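Local coordinates for protein 3-dehydroshikimate dehydratase (Pseudomonas putida, PDB 5HMQ) that converts 3-dehydroshikimate to protocatechuate with loss of water, using a divalent metal ion, in the degradation of quinate and shikimate, at residues T15-K19 with D37-Y41; E547-Y553 with L570-L576; E112-V116 with N152-A157; G386-R390 with P401-A405. One frame throughout, in Å; residues are numbered along the deposited sequence.

Contact 1 of 4, residues T15-K19 with D37-Y41; sequences TLPEK and DLLYY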
# COMPACT_ATOMS: atom_id res chain seq x y z
N THR C 15 -4.78 4.37 14.96
CA THR C 15 -5.48 4.76 16.18
C THR C 15 -5.58 6.28 16.25
O THR C 15 -4.81 7.01 15.62
CB THR C 15 -4.75 4.25 17.41
OG1 THR C 15 -3.57 5.04 17.62
CG2 THR C 15 -4.31 2.82 17.20
N LEU C 16 -6.55 6.76 17.03
CA LEU C 16 -6.68 8.21 17.22
C LEU C 16 -5.42 8.85 17.76
O LEU C 16 -5.01 9.90 17.23
CB LEU C 16 -7.90 8.51 18.10
CG LEU C 16 -8.24 9.99 18.25
CD1 LEU C 16 -8.33 10.67 16.88
CD2 LEU C 16 -9.54 10.17 19.02
N PRO C 17 -4.74 8.31 18.78
CA PRO C 17 -3.47 8.92 19.20
C PRO C 17 -2.41 8.94 18.11
O PRO C 17 -1.66 9.92 17.99
CB PRO C 17 -3.04 8.05 20.39
CG PRO C 17 -4.31 7.52 20.93
CD PRO C 17 -5.16 7.25 19.72
N GLU C 18 -2.33 7.87 17.31
CA GLU C 18 -1.37 7.84 16.21
C GLU C 18 -1.67 8.93 15.19
O GLU C 18 -0.76 9.59 14.68
CB GLU C 18 -1.37 6.46 15.55
CG GLU C 18 -0.61 5.40 16.33
CD GLU C 18 -0.97 3.99 15.91
OE1 GLU C 18 -1.80 3.84 14.99
OE2 GLU C 18 -0.42 3.03 16.50
N LYS C 19 -2.95 9.13 14.88
CA LYS C 19 -3.33 10.18 13.93
C LYS C 19 -2.97 11.56 14.48
O LYS C 19 -2.36 12.38 13.78
CB LYS C 19 -4.82 10.11 13.62
CG LYS C 19 -5.25 8.87 12.85
CD LYS C 19 -6.74 8.90 12.52
CE LYS C 19 -7.17 7.63 11.80
NZ LYS C 19 -8.58 7.69 11.32
N ASP C 37 -14.00 8.07 14.73
CA ASP C 37 -12.71 7.86 15.36
C ASP C 37 -12.81 7.91 16.88
O ASP C 37 -12.13 7.15 17.58
CB ASP C 37 -11.70 8.89 14.86
CG ASP C 37 -11.23 8.61 13.45
OD1 ASP C 37 -10.95 7.44 13.14
OD2 ASP C 37 -11.17 9.56 12.63
N LEU C 38 -13.66 8.79 17.42
CA LEU C 38 -13.91 8.81 18.86
C LEU C 38 -14.54 7.50 19.32
O LEU C 38 -14.24 7.01 20.41
CB LEU C 38 -14.81 9.98 19.24
CG LEU C 38 -14.22 11.38 19.38
CD1 LEU C 38 -15.27 12.33 19.92
CD2 LEU C 38 -13.00 11.35 20.28
N LEU C 39 -15.43 6.94 18.50
CA LEU C 39 -16.17 5.74 18.89
C LEU C 39 -15.23 4.57 19.15
O LEU C 39 -15.50 3.74 20.02
CB LEU C 39 -17.19 5.40 17.81
CG LEU C 39 -18.26 4.36 18.10
CD1 LEU C 39 -19.13 4.81 19.27
CD2 LEU C 39 -19.11 4.13 16.86
N TYR C 40 -14.14 4.48 18.39
CA TYR C 40 -13.17 3.41 18.53
C TYR C 40 -12.05 3.74 19.51
O TYR C 40 -11.24 2.85 19.82
CB TYR C 40 -12.58 3.06 17.16
CG TYR C 40 -13.54 2.28 16.28
CD1 TYR C 40 -14.62 2.91 15.68
CD2 TYR C 40 -13.35 0.92 16.05
CE1 TYR C 40 -15.50 2.20 14.88
CE2 TYR C 40 -14.22 0.21 15.25
CZ TYR C 40 -15.30 0.85 14.67
OH TYR C 40 -16.16 0.15 13.87
N TYR C 41 -11.97 4.97 19.99
CA TYR C 41 -10.94 5.35 20.95
C TYR C 41 -11.40 4.98 22.35
O TYR C 41 -12.50 5.36 22.78
CB TYR C 41 -10.64 6.84 20.85
CG TYR C 41 -9.68 7.36 21.89
CD1 TYR C 41 -8.40 6.83 22.00
CD2 TYR C 41 -10.04 8.39 22.75
CE1 TYR C 41 -7.51 7.30 22.95
CE2 TYR C 41 -9.16 8.88 23.69
CZ TYR C 41 -7.90 8.33 23.79
OH TYR C 41 -7.02 8.80 24.74

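Contact 2 of 4, residues E547-Y553 with L570-L576; sequences EIPLNYY and LAYYNVL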
# COMPACT_ATOMS: atom_id res chain seq x y z
N GLU C 547 10.87 -7.50 -32.46
CA GLU C 547 10.30 -7.88 -33.75
C GLU C 547 8.81 -7.57 -33.75
O GLU C 547 8.07 -8.04 -32.87
CB GLU C 547 10.52 -9.37 -34.03
CG GLU C 547 9.81 -9.86 -35.30
CD GLU C 547 10.13 -11.30 -35.62
OE1 GLU C 547 11.27 -11.74 -35.34
OE2 GLU C 547 9.24 -12.01 -36.14
N ILE C 548 8.37 -6.80 -34.73
CA ILE C 548 6.99 -6.35 -34.83
C ILE C 548 6.27 -7.22 -35.86
O ILE C 548 6.79 -7.39 -36.97
CB ILE C 548 6.91 -4.87 -35.22
CG1 ILE C 548 7.73 -4.02 -34.25
CG2 ILE C 548 5.46 -4.40 -35.24
CD1 ILE C 548 7.33 -4.19 -32.80
N PRO C 549 5.11 -7.79 -35.53
CA PRO C 549 4.47 -8.73 -36.46
C PRO C 549 3.97 -8.03 -37.71
O PRO C 549 3.77 -6.81 -37.75
CB PRO C 549 3.30 -9.29 -35.64
CG PRO C 549 3.63 -8.99 -34.21
CD PRO C 549 4.41 -7.72 -34.24
N LEU C 550 3.79 -8.83 -38.76
CA LEU C 550 3.39 -8.30 -40.06
C LEU C 550 2.02 -7.64 -40.00
O LEU C 550 1.79 -6.60 -40.63
CB LEU C 550 3.41 -9.41 -41.10
CG LEU C 550 3.75 -9.10 -42.57
CD1 LEU C 550 3.90 -10.40 -43.35
CD2 LEU C 550 2.72 -8.21 -43.23
N ASN C 551 1.09 -8.23 -39.23
CA ASN C 551 -0.27 -7.70 -39.16
C ASN C 551 -0.32 -6.27 -38.65
O ASN C 551 -1.27 -5.55 -38.95
CB ASN C 551 -1.14 -8.61 -38.29
CG ASN C 551 -0.55 -8.87 -36.92
OD1 ASN C 551 -0.00 -7.96 -36.28
ND2 ASN C 551 -0.66 -10.11 -36.45
N TYR C 552 0.69 -5.85 -37.87
CA TYR C 552 0.75 -4.45 -37.45
C TYR C 552 0.92 -3.52 -38.64
O TYR C 552 0.27 -2.47 -38.72
CB TYR C 552 1.90 -4.26 -36.46
CG TYR C 552 2.17 -2.82 -36.09
CD1 TYR C 552 1.36 -2.15 -35.19
CD2 TYR C 552 3.24 -2.13 -36.65
CE1 TYR C 552 1.60 -0.83 -34.84
CE2 TYR C 552 3.49 -0.81 -36.31
CZ TYR C 552 2.67 -0.17 -35.41
OH TYR C 552 2.91 1.14 -35.07
N TYR C 553 1.78 -3.89 -39.59
CA TYR C 553 2.02 -3.05 -40.75
C TYR C 553 0.93 -3.20 -41.80
O TYR C 553 0.68 -2.25 -42.56
CB TYR C 553 3.40 -3.36 -41.34
CG TYR C 553 4.50 -3.13 -40.33
CD1 TYR C 553 4.96 -1.85 -40.06
CD2 TYR C 553 5.06 -4.19 -39.64
CE1 TYR C 553 5.96 -1.63 -39.13
CE2 TYR C 553 6.06 -3.99 -38.71
CZ TYR C 553 6.50 -2.70 -38.46
OH TYR C 553 7.50 -2.49 -37.53
N LEU C 570 9.58 0.43 -43.03
CA LEU C 570 9.20 0.38 -41.62
C LEU C 570 9.03 -1.06 -41.15
O LEU C 570 9.45 -1.41 -40.04
CB LEU C 570 7.92 1.17 -41.39
CG LEU C 570 8.01 2.67 -41.69
CD1 LEU C 570 6.61 3.24 -41.86
CD2 LEU C 570 8.74 3.39 -40.56
N ALA C 571 8.41 -1.90 -41.97
CA ALA C 571 8.23 -3.30 -41.60
C ALA C 571 9.57 -4.02 -41.51
O ALA C 571 9.77 -4.88 -40.65
CB ALA C 571 7.30 -3.99 -42.60
N TYR C 572 10.50 -3.69 -42.41
CA TYR C 572 11.81 -4.33 -42.37
C TYR C 572 12.64 -3.84 -41.19
O TYR C 572 13.43 -4.61 -40.64
CB TYR C 572 12.58 -4.07 -43.66
CG TYR C 572 13.79 -4.98 -43.79
CD1 TYR C 572 13.65 -6.31 -44.17
CD2 TYR C 572 15.06 -4.52 -43.47
CE1 TYR C 572 14.74 -7.14 -44.27
CE2 TYR C 572 16.16 -5.35 -43.56
CZ TYR C 572 16.00 -6.66 -43.96
OH TYR C 572 17.09 -7.49 -44.05
N TYR C 573 12.46 -2.59 -40.77
CA TYR C 573 13.22 -2.02 -39.67
C TYR C 573 12.48 -2.11 -38.34
O TYR C 573 12.96 -1.55 -37.35
CB TYR C 573 13.57 -0.56 -39.96
CG TYR C 573 14.62 -0.33 -41.03
CD1 TYR C 573 14.30 -0.40 -42.38
CD2 TYR C 573 15.93 -0.01 -40.68
CE1 TYR C 573 15.25 -0.18 -43.35
CE2 TYR C 573 16.89 0.21 -41.65
CZ TYR C 573 16.54 0.12 -42.99
OH TYR C 573 17.49 0.34 -43.96
N ASN C 574 11.35 -2.82 -38.30
CA ASN C 574 10.58 -3.02 -37.07
C ASN C 574 10.31 -1.70 -36.35
O ASN C 574 10.37 -1.61 -35.12
CB ASN C 574 11.29 -4.01 -36.14
CG ASN C 574 11.33 -5.42 -36.72
OD1 ASN C 574 10.30 -6.05 -36.92
ND2 ASN C 574 12.54 -5.91 -36.98
N VAL C 575 10.01 -0.66 -37.13
CA VAL C 575 9.73 0.66 -36.58
C VAL C 575 8.24 0.78 -36.31
O VAL C 575 7.41 0.40 -37.15
CB VAL C 575 10.21 1.76 -37.54
CG1 VAL C 575 9.85 3.14 -36.99
CG2 VAL C 575 11.71 1.66 -37.75
N LEU C 576 7.90 1.31 -35.14
CA LEU C 576 6.52 1.58 -34.76
C LEU C 576 6.18 3.03 -35.08
O LEU C 576 7.05 3.90 -35.11
CB LEU C 576 6.32 1.29 -33.27
CG LEU C 576 6.56 -0.17 -32.89
CD1 LEU C 576 6.81 -0.31 -31.41
CD2 LEU C 576 5.38 -1.03 -33.30

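Contact 3 of 4, residues E112-V116 with N152-A157; sequences EQLLV and NLVRQA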
# COMPACT_ATOMS: atom_id res chain seq x y z
N GLU C 112 -38.67 25.35 1.39
CA GLU C 112 -37.56 26.27 1.65
C GLU C 112 -37.70 26.93 3.02
O GLU C 112 -36.75 26.94 3.81
CB GLU C 112 -37.49 27.32 0.55
CG GLU C 112 -36.37 28.33 0.76
CD GLU C 112 -36.13 29.19 -0.47
OE1 GLU C 112 -36.68 28.87 -1.54
OE2 GLU C 112 -35.39 30.19 -0.36
N GLN C 113 -38.88 27.48 3.31
CA GLN C 113 -39.06 28.18 4.58
C GLN C 113 -38.95 27.24 5.77
O GLN C 113 -38.48 27.65 6.84
CB GLN C 113 -40.42 28.89 4.59
CG GLN C 113 -40.64 29.79 5.80
CD GLN C 113 -39.61 30.90 5.89
OE1 GLN C 113 -39.24 31.50 4.88
NE2 GLN C 113 -39.12 31.15 7.10
N LEU C 114 -39.35 25.98 5.61
CA LEU C 114 -39.21 25.02 6.70
C LEU C 114 -37.74 24.71 6.97
O LEU C 114 -37.34 24.57 8.13
CB LEU C 114 -39.99 23.74 6.40
CG LEU C 114 -39.78 22.60 7.39
CD1 LEU C 114 -41.11 22.06 7.90
CD2 LEU C 114 -38.96 21.49 6.76
N LEU C 115 -36.94 24.59 5.92
CA LEU C 115 -35.50 24.39 6.10
C LEU C 115 -34.88 25.60 6.80
O LEU C 115 -34.00 25.44 7.66
CB LEU C 115 -34.83 24.13 4.76
CG LEU C 115 -35.34 22.95 3.94
CD1 LEU C 115 -34.44 22.70 2.74
CD2 LEU C 115 -35.46 21.70 4.80
N VAL C 116 -35.30 26.81 6.42
CA VAL C 116 -34.83 28.01 7.10
C VAL C 116 -35.16 27.94 8.58
O VAL C 116 -34.31 28.22 9.44
CB VAL C 116 -35.43 29.27 6.44
CG1 VAL C 116 -35.10 30.50 7.26
CG2 VAL C 116 -34.93 29.41 5.02
N ASN C 152 -28.13 30.42 0.51
CA ASN C 152 -29.51 30.91 0.47
C ASN C 152 -30.21 30.66 1.79
O ASN C 152 -30.86 31.56 2.34
CB ASN C 152 -30.28 30.24 -0.67
CG ASN C 152 -31.68 30.81 -0.85
OD1 ASN C 152 -32.05 31.79 -0.21
ND2 ASN C 152 -32.47 30.16 -1.69
N LEU C 153 -30.09 29.44 2.33
CA LEU C 153 -30.77 29.11 3.58
C LEU C 153 -30.08 29.77 4.77
O LEU C 153 -30.74 30.26 5.68
CB LEU C 153 -30.83 27.60 3.75
CG LEU C 153 -31.59 26.83 2.67
CD1 LEU C 153 -31.48 25.32 2.90
CD2 LEU C 153 -33.04 27.26 2.63
N VAL C 154 -28.74 29.78 4.78
CA VAL C 154 -28.01 30.38 5.89
C VAL C 154 -28.28 31.88 5.96
O VAL C 154 -28.44 32.45 7.04
CB VAL C 154 -26.50 30.07 5.77
CG1 VAL C 154 -25.70 30.88 6.77
CG2 VAL C 154 -26.25 28.58 5.98
N ARG C 155 -28.32 32.54 4.80
CA ARG C 155 -28.59 33.97 4.77
C ARG C 155 -29.98 34.28 5.32
O ARG C 155 -30.15 35.19 6.13
CB ARG C 155 -28.44 34.50 3.34
CG ARG C 155 -28.64 35.99 3.19
CD ARG C 155 -28.57 36.40 1.73
NE ARG C 155 -29.44 35.58 0.89
CZ ARG C 155 -30.76 35.73 0.81
NH1 ARG C 155 -31.36 36.67 1.51
NH2 ARG C 155 -31.47 34.93 0.02
N GLN C 156 -30.99 33.52 4.88
CA GLN C 156 -32.35 33.76 5.35
C GLN C 156 -32.49 33.46 6.84
O GLN C 156 -33.24 34.15 7.54
CB GLN C 156 -33.34 32.93 4.54
CG GLN C 156 -33.42 33.30 3.07
CD GLN C 156 -34.51 32.54 2.34
OE1 GLN C 156 -35.67 32.56 2.76
NE2 GLN C 156 -34.15 31.86 1.26
N ALA C 157 -31.81 32.42 7.33
CA ALA C 157 -31.89 32.10 8.75
C ALA C 157 -31.31 33.21 9.61
O ALA C 157 -31.83 33.52 10.68
CB ALA C 157 -31.20 30.77 9.03
O HOH W 1 -38.04 31.16 2.58

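Contact 4 of 4, residues G386-R390 with P401-A405; sequences GQPFR and PAVRA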
# COMPACT_ATOMS: atom_id res chain seq x y z
N GLY C 386 11.30 18.75 1.51
CA GLY C 386 12.08 17.63 1.04
C GLY C 386 13.35 17.51 1.84
O GLY C 386 13.72 18.42 2.59
N GLN C 387 14.02 16.38 1.71
CA GLN C 387 15.24 16.17 2.47
C GLN C 387 16.44 16.51 1.61
O GLN C 387 16.75 15.76 0.67
CB GLN C 387 15.34 14.73 2.98
CG GLN C 387 16.60 14.48 3.79
CD GLN C 387 16.67 13.08 4.37
OE1 GLN C 387 15.95 12.19 3.95
NE2 GLN C 387 17.56 12.89 5.33
N PRO C 388 17.15 17.60 1.88
CA PRO C 388 18.35 17.92 1.11
C PRO C 388 19.60 17.31 1.74
O PRO C 388 19.66 17.02 2.93
CB PRO C 388 18.40 19.45 1.18
CG PRO C 388 17.85 19.74 2.54
CD PRO C 388 16.82 18.67 2.84
N PHE C 389 20.60 17.12 0.89
CA PHE C 389 21.94 16.73 1.31
C PHE C 389 22.92 17.67 0.63
O PHE C 389 23.04 17.66 -0.60
CB PHE C 389 22.26 15.28 0.94
CG PHE C 389 21.39 14.27 1.63
CD1 PHE C 389 21.57 13.98 2.98
CD2 PHE C 389 20.40 13.60 0.93
CE1 PHE C 389 20.77 13.04 3.61
CE2 PHE C 389 19.60 12.66 1.55
CZ PHE C 389 19.79 12.38 2.89
N ARG C 390 23.60 18.51 1.41
CA ARG C 390 24.72 19.24 0.86
C ARG C 390 25.77 18.25 0.38
O ARG C 390 25.82 17.10 0.81
CB ARG C 390 25.29 20.20 1.89
CG ARG C 390 24.35 21.34 2.22
CD ARG C 390 24.67 22.58 1.40
NE ARG C 390 24.47 23.78 2.18
CZ ARG C 390 25.45 24.35 2.87
NH1 ARG C 390 26.69 23.84 2.89
NH2 ARG C 390 25.20 25.46 3.58
N PRO C 401 24.48 20.08 -4.46
CA PRO C 401 23.43 19.63 -3.55
C PRO C 401 22.54 18.57 -4.20
O PRO C 401 22.44 18.46 -5.42
CB PRO C 401 22.63 20.90 -3.24
CG PRO C 401 22.95 21.83 -4.36
CD PRO C 401 24.35 21.52 -4.78
N ALA C 402 21.90 17.77 -3.34
CA ALA C 402 21.02 16.70 -3.77
C ALA C 402 19.71 16.75 -2.99
O ALA C 402 19.68 17.18 -1.83
CB ALA C 402 21.68 15.33 -3.60
N VAL C 403 18.63 16.33 -3.64
CA VAL C 403 17.32 16.21 -3.01
C VAL C 403 16.91 14.74 -3.04
O VAL C 403 17.04 14.07 -4.07
CB VAL C 403 16.27 17.09 -3.72
CG1 VAL C 403 14.89 16.88 -3.10
CG2 VAL C 403 16.68 18.55 -3.66
N ARG C 404 16.42 14.24 -1.91
CA ARG C 404 16.03 12.84 -1.80
C ARG C 404 14.65 12.64 -2.42
O ARG C 404 13.70 13.36 -2.10
CB ARG C 404 16.04 12.41 -0.33
CG ARG C 404 15.76 10.92 -0.07
CD ARG C 404 15.19 10.70 1.33
NE ARG C 404 15.05 9.29 1.68
CZ ARG C 404 13.95 8.55 1.52
NH1 ARG C 404 12.85 9.09 1.01
NH2 ARG C 404 13.96 7.28 1.88
N ALA C 405 14.54 11.67 -3.32
CA ALA C 405 13.27 11.29 -3.92
C ALA C 405 12.52 10.36 -2.96
O ALA C 405 13.11 9.84 -2.01
CB ALA C 405 13.52 10.61 -5.26
O HOH W 2 12.47 14.43 0.16

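Contact 1 of 4, residues T15-K19 with D37-Y41
Leu-16 and Asp-37, whose CA atoms lie 6.3 Å apart, mark the closest backbone approach between the first turn of helix 16-25 and the last turn of helix 35-40. Much of the hydrophobic part falls to one methyl, CD2 of Leu-16. With CG anti to the backbone N (chi1 -174°), the leucine reaches across so that CD2 stands 3.9 Å from Leu-38 CD2 and 4.0 Å from Tyr-41 CB; the side chains of Leu-16 and Tyr-41 cross at about a right angle. Farther out on the same tyrosine, the ring of Pro-17 comes in obliquely and brings CG to 3.8 Å from Tyr-41 CE1. Val-48 of helix 45-55 touches Leu-16, Leu-38 and Tyr-41 alike and adds to this apolar cluster, as does Leu-89 of helix 76-93 against Leu-38.

Both helices belong to the xylose isomerase-like TIM barrel: helix 16-25 follows the first barrel strand, 6-8, and helix 35-40 follows the second, 30-34. Thr-15 is the N-cap of the former, in a capping box where Glu-18 N gives a hydrogen bond to Thr-15 OG1 (3.1 Å) and Thr-15 N gives one to Glu-18 OE1 (3.0 Å).

A salt bridge lies beside the apolar cluster. The extended chain of Lys-19 carries NZ to 3.0 Å from Asp-37 OD1, which it meets from above the carboxylate plane, 38° out of it. Each group has further partners next to the first strand: NZ also donates to the carbonyls of Thr-9 and Leu-12, three oxygens in all, while Asp-37 OD2 is hydrogen-bonded to Thr-9 OG1.

Contact 2 of 4, residues E547-Y553 with L570-L576
Tyr-553 fits its ring flat against the last turn of helix 564-572, where Ala-571 is the low bump under it. Ala-571 CA sits over the ring centre, 3.5 Å from the centroid and only 7° off the normal, a CH-pi contact, while its methyl bears on the CG side of the ring. The opposite face is covered by CD2 of the neighbouring Tyr-552, likewise over the centre, so the ring is held between the two. Its hydroxyl passes the end of the helix and donates to Val-575 O (OH to O 2.9 Å), arriving from above the carbonyl plane.

The second bump is a methyl, Leu-576 CD2. It rests over one face of the Tyr-552 ring, offset toward the rim, 3.5 Å from Tyr-552 CZ. The same methyl fits against Ile-548, with CD1 of the isoleucine 3.7 Å from Leu-576 CD2, and is thereby wedged between an aromatic face and a branched chain. Tyr-552 OH is fixed beyond the contact by hydrogen bonds with Tyr-577 N and Asn-616 OD1.

Asn-574 reaches across to the backbone of Ile-548. Its OD1 takes the N-H of Ile-548 at 3.0 Å in a bond that is straight at the hydrogen (177°), though the N-H comes from above the amide carbonyl plane. Asn-574 itself has left-handed helical backbone angles, which turn the chain out of the helix toward strand 576-579.

The arrangement is a compact helical excursion, helices 550-559 and 564-572, closed at its base beside the edge strand of the second VOC (glyoxalase-type) module, whose magnesium ion lies about 10 Å from the Leu-576 side chain.

Contact 3 of 4, residues E112-V116 with N152-A157
Glu-112 opens the first turn of helix 112-128 by sending an extended side chain across to helix 147-157. CG stands anti to the backbone N (chi1 179°), which carries OE2 to Gln-156 NE2 at 2.6 Å. The bond uses the anti lone pair of OE2, and the carboxylate oxygen lies in the amide plane of Gln-156, although the two planar groups are turned 62° against each other. Asn-152 ND2 gives the same oxygen a weak second bond, 3.2 Å to Glu-112 OE2. One turn apart on their helix, Asn-152 and Gln-156 are also joined, NE2 of Gln-156 donating to Asn-152 OD1 at 2.6 Å. Both 2.6 Å separations are short enough that their exact lengths are doubtful, but a nitrogen serving two acceptors would tend to restrict rotation of the Gln-156 amide.

Gln-113 reaches the second helix through water: one molecule donates to OE1 of Gln-113 and to OE1 of Gln-156. NE2 of Gln-113 is hydrogen-bonded to Asp-117 OD1, one turn farther along its own helix.

The two helices follow the fourth and fifth strands of the TIM barrel, 97-101 and 132-136, and are consecutive in its outer layer. Their short segments cross at -63°, with axes 9.5 Å apart at closest approach.

Below the polar layer, Leu-115 brings CD1 to 4.0 Å from Leu-153 CD1. Leu-153 is forked over two neighbours, its CD2 lying 3.7 Å from Val-116 CG2. Val-116 is where the backbones come closest, its CA 5.3 Å from that of Ala-157. Its two methyls divide the work: CG2 also packs on Gln-156 CB, while CG1 meets the Ala-157 backbone, 3.8 Å from its N.

Contact 4 of 4, residues G386-R390 with P401-A405
The Phe-389 ring and the Arg-404 side chain lie side by side and point the same way, with CE2 of Phe-389 meeting Arg-404 CB obliquely at 4.0 Å; the ring and guanidinium planes are 53° apart. The Gln-387 amide is turned only 26° from that guanidinium; its OE1 lies 3.1 Å from Arg-404 CD and stands oblique to the guanidinium. These groups belong to, or border, an antiparallel pair of short strands, 388-389 and 402-404, at one end of the mixed sheet of the first VOC module in the HPPD-like domain.

Phe-389 and Ala-402 form a hydrogen-bonded pair, Phe-389 N to Ala-402 O at 2.9 Å and Ala-402 N to Phe-389 O at 3.0 Å. A third bond runs from Arg-404 N to Gln-387 O. Pro-388 and Val-403, the non-hydrogen-bonded pair, face helix 374-383, where Pro-388 touches Leu-378 and Val-403 touches Ala-381; Phe-389 and Ala-402 occupy the other side of the sheet.

Gln-387 NE2 serves the dimer, bonding to the backbone carbonyl of Tyr-40 of the second subunit, on which Arg-404 also packs. Beyond the strand bonds a water closes the ladder, accepting from Gln-387 N at 2.9 Å and donating to Arg-404 O at 2.8 Å.

Contacts 1 and 3 belong to the TIM barrel that carries the dehydratase activity, their centres about 35 Å apart. In contact 1 the Asp-37 side chain is about 13 Å from the bound magnesium ion and about 10 Å from the side chain of its ligand Glu-241; in contact 3 the Leu-153 side chain is about 11 Å from that of Glu-136, another ligand. Contacts 2 and 4 lie in the HPPD-like domain, about 44 Å apart by centres. In contact 2 the Leu-576 side chain is about 7 Å from that of Glu-601, a ligand of that domain's own magnesium ion, whereas contact 4 is away from either site. Within one chain contacts 1 and 4 have nearest atoms about 19 Å apart, yet the dimer joins them: Tyr-40 in one subunit meets Gln-387 in the other.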